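Local coordinates for protein monovalent Na+/H+ antiporter subunit A (Dietzia sp. DQ12-45-1b, PDB 7D3U) that probably exchanges sodium ions for protons across the cell membrane as the large antiporter-like subunit of the Mrp complex, at residues L367-L379 with A463-L476. Residues are numbered along the deposited sequence; the frame is centred on the assembly and turned at random.
Sequences LAAASMAGLPPLL and AVLGLVLGLTGFLL. With LMT (dodecyl-beta-D-maltoside), chain Z.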
ATOM      1  N   LEU B 367      31.472 -46.245  32.590  1.00 89.51           N
ATOM      2  CA  LEU B 367      30.247 -46.993  32.348  1.00 89.51           C
ATOM      3  C   LEU B 367      29.402 -46.392  31.236  1.00 89.51           C
ATOM      4  O   LEU B 367      28.567 -47.096  30.659  1.00 89.51           O
ATOM      5  CB  LEU B 367      29.405 -47.063  33.625  1.00 89.51           C
ATOM      6  CG  LEU B 367      29.675 -48.235  34.564  1.00 89.51           C
ATOM      7  CD1 LEU B 367      28.839 -48.106  35.823  1.00 89.51           C
ATOM      8  CD2 LEU B 367      29.387 -49.545  33.859  1.00 89.51           C
ATOM      9  N   ALA B 368      29.594 -45.111  30.933  1.00 87.14           N
ATOM     10  CA  ALA B 368      28.858 -44.470  29.852  1.00 87.14           C
ATOM     11  C   ALA B 368      29.522 -44.680  28.495  1.00 87.14           C
ATOM     12  O   ALA B 368      28.880 -45.154  27.551  1.00 87.14           O
ATOM     13  CB  ALA B 368      28.713 -42.976  30.137  1.00 87.14           C
ATOM     14  N   ALA B 369      30.803 -44.325  28.377  1.00 87.67           N
ATOM     15  CA  ALA B 369      31.499 -44.476  27.106  1.00 87.67           C
ATOM     16  C   ALA B 369      31.642 -45.940  26.711  1.00 87.67           C
ATOM     17  O   ALA B 369      31.707 -46.251  25.518  1.00 87.67           O
ATOM     18  CB  ALA B 369      32.871 -43.808  27.177  1.00 87.67           C
ATOM     19  N   ALA B 370      31.697 -46.848  27.687  1.00 87.20           N
ATOM     20  CA  ALA B 370      31.761 -48.268  27.358  1.00 87.20           C
ATOM     21  C   ALA B 370      30.512 -48.716  26.615  1.00 87.20           C
ATOM     22  O   ALA B 370      30.599 -49.449  25.624  1.00 87.20           O
ATOM     23  CB  ALA B 370      31.954 -49.099  28.624  1.00 87.20           C
ATOM     24  N   SER B 371      29.336 -48.284  27.075  1.00 85.79           N
ATOM     25  CA  SER B 371      28.112 -48.626  26.363  1.00 85.79           C
ATOM     26  C   SER B 371      27.973 -47.819  25.082  1.00 85.79           C
ATOM     27  O   SER B 371      27.337 -48.280  24.128  1.00 85.79           O
ATOM     28  CB  SER B 371      26.895 -48.412  27.260  1.00 85.79           C
ATOM     29  OG  SER B 371      25.699 -48.697  26.564  1.00 85.79           O
ATOM     30  N   MET B 372      28.549 -46.615  25.040  1.00 85.47           N
ATOM     31  CA  MET B 372      28.591 -45.875  23.782  1.00 85.47           C
ATOM     32  C   MET B 372      29.377 -46.642  22.729  1.00 85.47           C
ATOM     33  O   MET B 372      29.024 -46.630  21.544  1.00 85.47           O
ATOM     34  CB  MET B 372      29.199 -44.491  23.998  1.00 85.47           C
ATOM     35  CG  MET B 372      29.200 -43.627  22.749  1.00 85.47           C
ATOM     36  SD  MET B 372      29.465 -41.881  23.095  1.00 85.47           S
ATOM     37  CE  MET B 372      31.206 -41.885  23.501  1.00 85.47           C
ATOM     38  N   ALA B 373      30.446 -47.320  23.144  1.00 85.49           N
ATOM     39  CA  ALA B 373      31.220 -48.141  22.224  1.00 85.49           C
ATOM     40  C   ALA B 373      30.596 -49.513  22.021  1.00 85.49           C
ATOM     41  O   ALA B 373      30.769 -50.116  20.957  1.00 85.49           O
ATOM     42  CB  ALA B 373      32.649 -48.295  22.737  1.00 85.49           C
ATOM     43  N   GLY B 374      29.879 -50.018  23.018  1.00 88.51           N
ATOM     44  CA  GLY B 374      29.256 -51.320  22.912  1.00 88.51           C
ATOM     45  C   GLY B 374      30.059 -52.425  23.565  1.00 88.51           C
ATOM     46  O   GLY B 374      30.151 -53.531  23.024  1.00 88.51           O
ATOM     47  N   LEU B 375      30.652 -52.140  24.721  1.00 87.18           N
ATOM     48  CA  LEU B 375      31.373 -53.169  25.450  1.00 87.18           C
ATOM     49  C   LEU B 375      30.388 -54.177  26.038  1.00 87.18           C
ATOM     50  O   LEU B 375      29.289 -53.805  26.454  1.00 87.18           O
ATOM     51  CB  LEU B 375      32.221 -52.549  26.554  1.00 87.18           C
ATOM     52  CG  LEU B 375      33.722 -52.584  26.265  1.00 87.18           C
ATOM     53  CD1 LEU B 375      34.028 -51.813  24.998  1.00 87.18           C
ATOM     54  CD2 LEU B 375      34.513 -52.031  27.438  1.00 87.18           C
ATOM     55  N   PRO B 376      30.774 -55.450  26.107  1.00 91.06           N
ATOM     56  CA  PRO B 376      29.795 -56.538  26.288  1.00 91.06           C
ATOM     57  C   PRO B 376      28.867 -56.321  27.472  1.00 91.06           C
ATOM     58  O   PRO B 376      27.643 -56.271  27.284  1.00 91.06           O
ATOM     59  CB  PRO B 376      30.682 -57.777  26.477  1.00 91.06           C
ATOM     60  CG  PRO B 376      31.907 -57.457  25.698  1.00 91.06           C
ATOM     61  CD  PRO B 376      32.130 -55.974  25.862  1.00 91.06           C
ATOM     62  N   PRO B 377      29.376 -56.167  28.709  1.00 90.94           N
ATOM     63  CA  PRO B 377      28.450 -56.194  29.848  1.00 90.94           C
ATOM     64  C   PRO B 377      27.710 -54.882  30.053  1.00 90.94           C
ATOM     65  O   PRO B 377      27.585 -54.414  31.187  1.00 90.94           O
ATOM     66  CB  PRO B 377      29.376 -56.496  31.027  1.00 90.94           C
ATOM     67  CG  PRO B 377      30.618 -55.765  30.670  1.00 90.94           C
ATOM     68  CD  PRO B 377      30.735 -55.800  29.157  1.00 90.94           C
ATOM     69  N   LEU B 378      27.199 -54.294  28.973  1.00 86.16           N
ATOM     70  CA  LEU B 378      26.479 -53.031  29.026  1.00 86.16           C
ATOM     71  C   LEU B 378      25.203 -53.151  28.201  1.00 86.16           C
ATOM     72  O   LEU B 378      24.889 -54.210  27.652  1.00 86.16           O
ATOM     73  CB  LEU B 378      27.346 -51.874  28.515  1.00 86.16           C
ATOM     74  CG  LEU B 378      28.014 -50.959  29.546  1.00 86.16           C
ATOM     75  CD1 LEU B 378      26.974 -50.292  30.432  1.00 86.16           C
ATOM     76  CD2 LEU B 378      29.044 -51.701  30.378  1.00 86.16           C
ATOM     77  N   LEU B 379      24.460 -52.047  28.114  1.00 84.41           N
ATOM     78  CA  LEU B 379      23.276 -51.999  27.267  1.00 84.41           C
ATOM     79  C   LEU B 379      23.608 -51.593  25.842  1.00 84.41           C
ATOM     80  O   LEU B 379      22.876 -51.953  24.913  1.00 84.41           O
ATOM     81  CB  LEU B 379      22.243 -51.029  27.850  1.00 84.41           C
ATOM     82  CG  LEU B 379      20.945 -50.817  27.066  1.00 84.41           C
ATOM     83  CD1 LEU B 379      20.175 -52.118  26.932  1.00 84.41           C
ATOM     84  CD2 LEU B 379      20.087 -49.754  27.724  1.00 84.41           C
ATOM     85  N   ALA B 463      23.972 -43.687  33.629  1.00 84.35           N
ATOM     86  CA  ALA B 463      25.128 -44.550  33.410  1.00 84.35           C
ATOM     87  C   ALA B 463      24.972 -45.885  34.127  1.00 84.35           C
ATOM     88  O   ALA B 463      25.397 -46.925  33.611  1.00 84.35           O
ATOM     89  CB  ALA B 463      26.405 -43.844  33.862  1.00 84.35           C
ATOM     90  N   VAL B 464      24.366 -45.879  35.314  1.00 83.52           N
ATOM     91  CA  VAL B 464      24.148 -47.129  36.034  1.00 83.52           C
ATOM     92  C   VAL B 464      22.922 -47.856  35.490  1.00 83.52           C
ATOM     93  O   VAL B 464      22.877 -49.095  35.491  1.00 83.52           O
ATOM     94  CB  VAL B 464      24.033 -46.851  37.543  1.00 83.52           C
ATOM     95  CG1 VAL B 464      23.466 -48.051  38.283  1.00 83.52           C
ATOM     96  CG2 VAL B 464      25.391 -46.479  38.107  1.00 83.52           C
ATOM     97  N   LEU B 465      21.920 -47.112  35.017  1.00 84.32           N
ATOM     98  CA  LEU B 465      20.781 -47.737  34.358  1.00 84.32           C
ATOM     99  C   LEU B 465      21.221 -48.496  33.117  1.00 84.32           C
ATOM    100  O   LEU B 465      20.688 -49.567  32.815  1.00 84.32           O
ATOM    101  CB  LEU B 465      19.738 -46.682  33.997  1.00 84.32           C
ATOM    102  CG  LEU B 465      18.601 -46.484  34.996  1.00 84.32           C
ATOM    103  CD1 LEU B 465      17.600 -45.482  34.457  1.00 84.32           C
ATOM    104  CD2 LEU B 465      17.926 -47.809  35.292  1.00 84.32           C
ATOM    105  N   GLY B 466      22.195 -47.954  32.386  1.00 84.32           N
ATOM    106  CA  GLY B 466      22.747 -48.681  31.255  1.00 84.32           C
ATOM    107  C   GLY B 466      23.295 -50.039  31.651  1.00 84.32           C
ATOM    108  O   GLY B 466      23.018 -51.045  30.996  1.00 84.32           O
ATOM    109  N   LEU B 467      24.053 -50.089  32.746  1.00 83.97           N
ATOM    110  CA  LEU B 467      24.620 -51.354  33.201  1.00 83.97           C
ATOM    111  C   LEU B 467      23.531 -52.319  33.656  1.00 83.97           C
ATOM    112  O   LEU B 467      23.510 -53.488  33.248  1.00 83.97           O
ATOM    113  CB  LEU B 467      25.617 -51.100  34.331  1.00 83.97           C
ATOM    114  CG  LEU B 467      26.333 -52.321  34.903  1.00 83.97           C
ATOM    115  CD1 LEU B 467      27.439 -52.773  33.970  1.00 83.97           C
ATOM    116  CD2 LEU B 467      26.884 -52.013  36.282  1.00 83.97           C
ATOM    117  N   VAL B 468      22.615 -51.850  34.510  1.00 85.02           N
ATOM    118  CA  VAL B 468      21.578 -52.730  35.041  1.00 85.02           C
ATOM    119  C   VAL B 468      20.539 -53.118  34.003  1.00 85.02           C
ATOM    120  O   VAL B 468      19.765 -54.052  34.240  1.00 85.02           O
ATOM    121  CB  VAL B 468      20.869 -52.100  36.258  1.00 85.02           C
ATOM    122  CG1 VAL B 468      21.883 -51.529  37.230  1.00 85.02           C
ATOM    123  CG2 VAL B 468      19.888 -51.032  35.810  1.00 85.02           C
ATOM    124  N   LEU B 469      20.492 -52.431  32.862  1.00 85.87           N
ATOM    125  CA  LEU B 469      19.639 -52.849  31.762  1.00 85.87           C
ATOM    126  C   LEU B 469      20.372 -53.720  30.756  1.00 85.87           C
ATOM    127  O   LEU B 469      19.728 -54.500  30.047  1.00 85.87           O
ATOM    128  CB  LEU B 469      19.051 -51.627  31.049  1.00 85.87           C
ATOM    129  CG  LEU B 469      17.882 -50.948  31.761  1.00 85.87           C
ATOM    130  CD1 LEU B 469      17.273 -49.870  30.884  1.00 85.87           C
ATOM    131  CD2 LEU B 469      16.837 -51.972  32.159  1.00 85.87           C
ATOM    132  N   GLY B 470      21.696 -53.599  30.667  1.00 87.31           N
ATOM    133  CA  GLY B 470      22.456 -54.539  29.864  1.00 87.31           C
ATOM    134  C   GLY B 470      22.542 -55.904  30.513  1.00 87.31           C
ATOM    135  O   GLY B 470      22.400 -56.930  29.842  1.00 87.31           O
ATOM    136  N   LEU B 471      22.766 -55.940  31.828  1.00 87.84           N
ATOM    137  CA  LEU B 471      22.829 -57.219  32.528  1.00 87.84           C
ATOM    138  C   LEU B 471      21.444 -57.846  32.642  1.00 87.84           C
ATOM    139  O   LEU B 471      21.200 -58.943  32.125  1.00 87.84           O
ATOM    140  CB  LEU B 471      23.454 -57.033  33.910  1.00 87.84           C
ATOM    141  CG  LEU B 471      24.889 -56.510  33.943  1.00 87.84           C
ATOM    142  CD1 LEU B 471      25.478 -56.684  35.329  1.00 87.84           C
ATOM    143  CD2 LEU B 471      25.744 -57.215  32.905  1.00 87.84           C
ATOM    144  N   THR B 472      20.522 -57.160  33.313  1.00 88.56           N
ATOM    145  CA  THR B 472      19.137 -57.619  33.410  1.00 88.56           C
ATOM    146  C   THR B 472      18.330 -57.103  32.218  1.00 88.56           C
ATOM    147  O   THR B 472      17.390 -56.321  32.345  1.00 88.56           O
ATOM    148  CB  THR B 472      18.517 -57.177  34.730  1.00 88.56           C
ATOM    149  OG1 THR B 472      17.964 -55.864  34.580  1.00 88.56           O
ATOM    150  CG2 THR B 472      19.566 -57.157  35.830  1.00 88.56           C
ATOM    151  N   GLY B 473      18.730 -57.564  31.032  1.00 89.70           N
ATOM    152  CA  GLY B 473      18.067 -57.146  29.813  1.00 89.70           C
ATOM    153  C   GLY B 473      16.658 -57.672  29.663  1.00 89.70           C
ATOM    154  O   GLY B 473      15.924 -57.197  28.793  1.00 89.70           O
ATOM    155  N   PHE B 474      16.260 -58.635  30.497  1.00 90.34           N
ATOM    156  CA  PHE B 474      14.949 -59.262  30.378  1.00 90.34           C
ATOM    157  C   PHE B 474      13.801 -58.342  30.777  1.00 90.34           C
ATOM    158  O   PHE B 474      12.649 -58.789  30.762  1.00 90.34           O
ATOM    159  CB  PHE B 474      14.904 -60.547  31.208  1.00 90.34           C
ATOM    160  CG  PHE B 474      14.928 -60.318  32.691  1.00 90.34           C
ATOM    161  CD1 PHE B 474      16.128 -60.237  33.370  1.00 90.34           C
ATOM    162  CD2 PHE B 474      13.750 -60.188  33.406  1.00 90.34           C
ATOM    163  CE1 PHE B 474      16.154 -60.029  34.732  1.00 90.34           C
ATOM    164  CE2 PHE B 474      13.771 -59.980  34.767  1.00 90.34           C
ATOM    165  CZ  PHE B 474      14.974 -59.900  35.432  1.00 90.34           C
ATOM    166  N   LEU B 475      14.071 -57.087  31.129  1.00 89.31           N
ATOM    167  CA  LEU B 475      13.024 -56.156  31.526  1.00 89.31           C
ATOM    168  C   LEU B 475      12.507 -55.298  30.379  1.00 89.31           C
ATOM    169  O   LEU B 475      11.529 -54.570  30.569  1.00 89.31           O
ATOM    170  CB  LEU B 475      13.528 -55.240  32.645  1.00 89.31           C
ATOM    171  CG  LEU B 475      13.903 -55.922  33.958  1.00 89.31           C
ATOM    172  CD1 LEU B 475      14.541 -54.925  34.906  1.00 89.31           C
ATOM    173  CD2 LEU B 475      12.680 -56.558  34.590  1.00 89.31           C
ATOM    174  N   LEU B 476      13.129 -55.360  29.203  1.00 89.31           N
ATOM    175  CA  LEU B 476      12.809 -54.433  28.129  1.00 89.31           C
ATOM    176  C   LEU B 476      12.132 -55.069  26.923  1.00 89.31           C
ATOM    177  O   LEU B 476      11.594 -54.333  26.089  1.00 89.31           O
ATOM    178  CB  LEU B 476      14.079 -53.709  27.660  1.00 89.31           C
ATOM    179  CG  LEU B 476      14.567 -52.568  28.551  1.00 89.31           C
ATOM    180  CD1 LEU B 476      16.006 -52.223  28.226  1.00 89.31           C
ATOM    181  CD2 LEU B 476      13.675 -51.352  28.391  1.00 89.31           C
TER
HETATM  182  C1B LMT Z1209       5.883 -57.568  33.846  1.00 93.03           C
HETATM  183  C2B LMT Z1209       5.113 -57.746  35.166  1.00 93.03           C
HETATM  184  C3B LMT Z1209       5.897 -58.649  36.139  1.00 93.03           C
HETATM  185  C4B LMT Z1209       7.400 -58.290  36.132  1.00 93.03           C
HETATM  186  C5B LMT Z1209       7.921 -58.427  34.689  1.00 93.03           C
HETATM  187  C6B LMT Z1209       8.857 -59.626  34.589  1.00 93.03           C
HETATM  188  O1B LMT Z1209       6.405 -56.278  33.806  1.00 93.03           O
HETATM  189  O2B LMT Z1209       4.944 -56.497  35.702  1.00 93.03           O
HETATM  190  O3B LMT Z1209       5.676 -59.978  35.888  1.00 93.03           O
HETATM  191  O4' LMT Z1209       7.596 -56.998  36.567  1.00 93.03           O
HETATM  192  O5B LMT Z1209       6.895 -58.523  33.727  1.00 93.03           O
HETATM  193  O6B LMT Z1209       9.403 -59.695  33.334  1.00 93.03           O
HETATM  194  C1' LMT Z1209       7.158 -53.129  31.328  1.00 93.03           C
HETATM  195  C2' LMT Z1209       5.939 -53.954  30.886  1.00 93.03           C
HETATM  196  C3' LMT Z1209       5.539 -54.973  31.989  1.00 93.03           C
HETATM  197  C4' LMT Z1209       6.757 -55.733  32.552  1.00 93.03           C
HETATM  198  C5' LMT Z1209       7.845 -54.672  32.824  1.00 93.03           C
HETATM  199  C6' LMT Z1209       9.082 -55.206  33.488  1.00 93.03           C
HETATM  200  O1' LMT Z1209       7.613 -52.341  30.314  1.00 93.03           O
HETATM  201  O2' LMT Z1209       4.891 -53.093  30.689  1.00 93.03           O
HETATM  202  O3' LMT Z1209       4.626 -55.857  31.497  1.00 93.03           O
HETATM  203  O5' LMT Z1209       8.198 -54.024  31.643  1.00 93.03           O
HETATM  204  O6' LMT Z1209       9.511 -56.237  32.698  1.00 93.03           O
HETATM  205  C1  LMT Z1209       8.551 -51.374  30.725  1.00 93.03           C
HETATM  206  C2  LMT Z1209       8.058 -50.055  30.190  1.00 93.03           C
HETATM  207  C3  LMT Z1209       9.074 -48.959  30.182  1.00 93.03           C
HETATM  208  C4  LMT Z1209      10.254 -49.453  29.391  1.00 93.03           C
HETATM  209  C5  LMT Z1209      11.493 -48.745  29.813  1.00 93.03           C
HETATM  210  C6  LMT Z1209      11.543 -47.341  29.315  1.00 93.03           C
HETATM  211  C7  LMT Z1209      12.967 -46.877  29.287  1.00 93.03           C
HETATM  212  C8  LMT Z1209      13.066 -45.566  29.981  1.00 93.03           C
HETATM  213  C9  LMT Z1209      14.454 -45.196  30.389  1.00 93.03           C
HETATM  214  C10 LMT Z1209      14.388 -43.835  31.025  1.00 93.03           C
HETATM  215  C11 LMT Z1209      15.089 -43.814  32.345  1.00 93.03           C
HETATM  216  C12 LMT Z1209      15.224 -42.427  32.877  1.00 93.03           C
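Leu-367 and Ala-368 approach Ala-463 where helices 367-373 and 463-471 cross at 52°, their axes 9.0 Å apart, and the loop after the first helix then returns to the second at Gly-470, whose CA lies 3.7 Å from that of Leu-379. At the crossing, CB of Leu-367 packs on CB of Ala-463, while its CD2 meets CD1 of Leu-467 at 3.8 Å, the two side chains running obliquely across each other. Leu-378 brings CD1 over the backbone of Gly-466 and Leu-467, and CD2 against the same Leu-467 methyl. With CG anti to the backbone N (chi1 178°), Leu-379 passes across the face of the second helix, from the Gly-466 carbonyl toward Leu-469, where its CD2 lies 4.0 Å from CB, side by side. The backbone at Leu-378 and Leu-379 lies against Gly-470, which has no side chain and whose CA makes a CA-H...O contact of 3.3 Å with O of Leu-378. The contact is largely apolar. Ala-368 and Ala-463 both also touch Ser-331 of helix 312-341. A Schellman motif with Gly-374 at C-prime ends the first helix, and the turn after it separates 362-373 from 379-391, consistent with the discontinuous transmembrane helices of Mrp and complex I antiporter-like subunits.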